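Local coordinates for regulating synaptic membrane exocytosis protein 2 (Rattus norvegicus, PDB 2CJS), which probably helps organise synaptic vesicle exocytosis at the presynaptic active zone, its zinc-finger domain probably binding partner proteins, at residues H26-S29 with Y30-T33. Numbering follows the deposited sequence.
Sequences HNCS and YCQT. With ZN (zinc ion), chain M; EDO (1,2-ethanediol), chain N.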
ATOM      1  N   HIS C  26      -5.131  -3.179  11.206  1.00 22.47           N
ATOM      2  CA  HIS C  26      -5.060  -2.236  12.318  1.00 22.38           C
ATOM      3  C   HIS C  26      -5.795  -2.800  13.518  1.00 23.71           C
ATOM      4  O   HIS C  26      -6.820  -3.434  13.350  1.00 24.10           O
ATOM      5  CB  HIS C  26      -5.704  -0.900  11.899  1.00 21.96           C
ATOM      6  CG  HIS C  26      -4.913  -0.228  10.826  1.00 24.85           C
ATOM      7  ND1 HIS C  26      -5.153  -0.463   9.501  1.00 24.21           N
ATOM      8  CD2 HIS C  26      -3.810   0.565  10.884  1.00 25.06           C
ATOM      9  CE1 HIS C  26      -4.262   0.197   8.767  1.00 25.43           C
ATOM     10  NE2 HIS C  26      -3.442   0.827   9.580  1.00 25.57           N
ATOM     11  N   ASN C  27      -5.300  -2.512  14.729  1.00 23.22           N
ATOM     12  CA  ASN C  27      -6.055  -2.955  15.904  1.00 22.38           C
ATOM     13  C   ASN C  27      -7.040  -1.848  16.313  1.00 22.19           C
ATOM     14  O   ASN C  27      -6.668  -0.659  16.405  1.00 22.57           O
ATOM     15  CB  ASN C  27      -5.160  -3.341  17.068  1.00 22.86           C
ATOM     16  CG  ASN C  27      -4.344  -4.581  16.762  1.00 28.72           C
ATOM     17  OD1 ASN C  27      -3.274  -4.479  16.183  1.00 31.20           O
ATOM     18  ND2 ASN C  27      -4.834  -5.737  17.139  1.00 30.62           N
ATOM     19  N   CYS C  28      -8.277  -2.241  16.565  1.00 21.01           N
ATOM     20  CA  CYS C  28      -9.294  -1.327  17.118  1.00 20.19           C
ATOM     21  C   CYS C  28      -8.781  -0.719  18.423  1.00 20.02           C
ATOM     22  O   CYS C  28      -8.369  -1.429  19.311  1.00 20.63           O
ATOM     23  CB  CYS C  28     -10.649  -2.072  17.300  1.00 19.30           C
ATOM     24  SG  CYS C  28     -11.893  -0.989  17.996  1.00 20.76           S
ATOM     25  N   SER C  29      -8.821   0.617  18.516  1.00 18.96           N
ATOM     26  CA  SER C  29      -8.318   1.331  19.704  1.00 19.70           C
ATOM     27  C   SER C  29      -9.181   1.064  20.908  1.00 20.45           C
ATOM     28  O   SER C  29      -8.756   1.304  22.023  1.00 19.67           O
ATOM     29  CB  SER C  29      -8.290   2.839  19.401  1.00 18.68           C
ATOM     30  OG  SER C  29      -7.209   3.071  18.466  1.00 21.56           O
ATOM     31  N   TYR C  30     -10.394   0.546  20.693  1.00 19.76           N
ATOM     32  CA  TYR C  30     -11.259   0.212  21.838  1.00 19.84           C
ATOM     33  C   TYR C  30     -11.183  -1.288  22.213  1.00 19.20           C
ATOM     34  O   TYR C  30     -10.778  -1.613  23.312  1.00 21.41           O
ATOM     35  CB  TYR C  30     -12.696   0.584  21.488  1.00 19.01           C
ATOM     36  CG  TYR C  30     -13.699   0.638  22.658  1.00 19.30           C
ATOM     37  CD1 TYR C  30     -13.297   0.971  23.952  1.00 20.21           C
ATOM     38  CD2 TYR C  30     -15.036   0.340  22.430  1.00 20.52           C
ATOM     39  CE1 TYR C  30     -14.243   1.047  25.035  1.00 18.33           C
ATOM     40  CE2 TYR C  30     -15.996   0.403  23.477  1.00 21.06           C
ATOM     41  CZ  TYR C  30     -15.598   0.735  24.755  1.00 21.11           C
ATOM     42  OH  TYR C  30     -16.557   0.818  25.754  1.00 19.26           O
ATOM     43  N   CYS C  31     -11.568  -2.180  21.297  1.00 19.60           N
ATOM     44  CA  CYS C  31     -11.688  -3.633  21.609  1.00 19.13           C
ATOM     45  C   CYS C  31     -10.424  -4.421  21.276  1.00 20.02           C
ATOM     46  O   CYS C  31     -10.343  -5.587  21.646  1.00 19.69           O
ATOM     47  CB  CYS C  31     -12.904  -4.221  20.889  1.00 18.09           C
ATOM     48  SG  CYS C  31     -12.599  -4.454  19.110  1.00 20.52           S
ATOM     49  N   GLN C  32      -9.485  -3.772  20.553  1.00 17.81           N
ATOM     50  CA  GLN C  32      -8.170  -4.349  20.108  1.00 20.59           C
ATOM     51  C   GLN C  32      -8.263  -5.433  19.058  1.00 21.09           C
ATOM     52  O   GLN C  32      -7.246  -6.072  18.743  1.00 21.22           O
ATOM     53  CB  GLN C  32      -7.378  -4.849  21.309  1.00 20.56           C
ATOM     54  CG  GLN C  32      -7.087  -3.722  22.366  1.00 22.54           C
ATOM     55  CD  GLN C  32      -6.311  -2.513  21.791  1.00 21.96           C
ATOM     56  OE1 GLN C  32      -5.487  -2.683  20.898  1.00 21.62           O
ATOM     57  NE2 GLN C  32      -6.608  -1.277  22.300  1.00 25.18           N
ATOM     58  N   THR C  33      -9.446  -5.654  18.500  1.00 20.52           N
ATOM     59  CA  THR C  33      -9.579  -6.615  17.389  1.00 20.37           C
ATOM     60  C   THR C  33      -8.858  -6.106  16.158  1.00 19.43           C
ATOM     61  O   THR C  33      -8.975  -4.953  15.842  1.00 22.37           O
ATOM     62  CB  THR C  33     -11.061  -6.900  17.077  1.00 21.03           C
ATOM     63  OG1 THR C  33     -11.669  -7.422  18.263  1.00 22.46           O
ATOM     64  CG2 THR C  33     -11.198  -7.912  15.949  1.00 20.85           C
TER
HETATM   65 ZN    ZN M 202     -13.613  -2.592  18.109  1.00 19.02          ZN
HETATM   66  C1  EDO N1143      -8.561  -0.791  26.015  1.00 36.99           C
HETATM   67  O1  EDO N1143      -8.623  -1.568  24.815  1.00 30.81           O
HETATM   68  C2  EDO N1143      -8.216   0.610  25.588  1.00 36.69           C
HETATM   69  O2  EDO N1143      -9.342   1.179  24.886  1.00 42.31           O
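Cys28 and Cys31 bind one zinc ion from within a tight turn, Cys28 SG at 2.4 Å and Cys31 SG at 2.3 Å from the metal. Cys28 SG extends anti to its own backbone N (chi1 179°), whereas Cys31 SG sits between its N and carbonyl carbon (chi1 75°), and these different torsions turn both sulfurs to the same metal. Both sulfurs also accept backbone N-H bonds: Cys28 SG two, from Tyr30 and Cys31, the latter at 3.5 Å from Cys31 N and nearly straight, and Cys31 SG one, from Thr33. Such bonds would probably ease the negative charge of the thiolates and fix their direction.

Behind the sulfurs, the chain doubles back. Cys28 N donates to Thr33 O at 2.9 Å, while the return bond from Gln32 N to Cys28 O is weak. Gln32 turns the chain with a positive phi (69°). Beside it, Asn27 ND2 reaches Gln32 O at 2.9 Å, the acceptor lying in the plane of the amide but the donor standing above the carbonyl plane. Gln32 NE2 and Ser29 OG both hydrogen-bond to the backbone of another protein chain, and Ser29 OG also pairs with Trp52 N of its own chain. Cys54 and Cys57 complete the Cys4 site, so the turn is a CxxC zinc knuckle between strands 26-27 and 34-35 of the RIM2-alpha zinc finger, a two-zinc, FYVE-related domain of the RING clan.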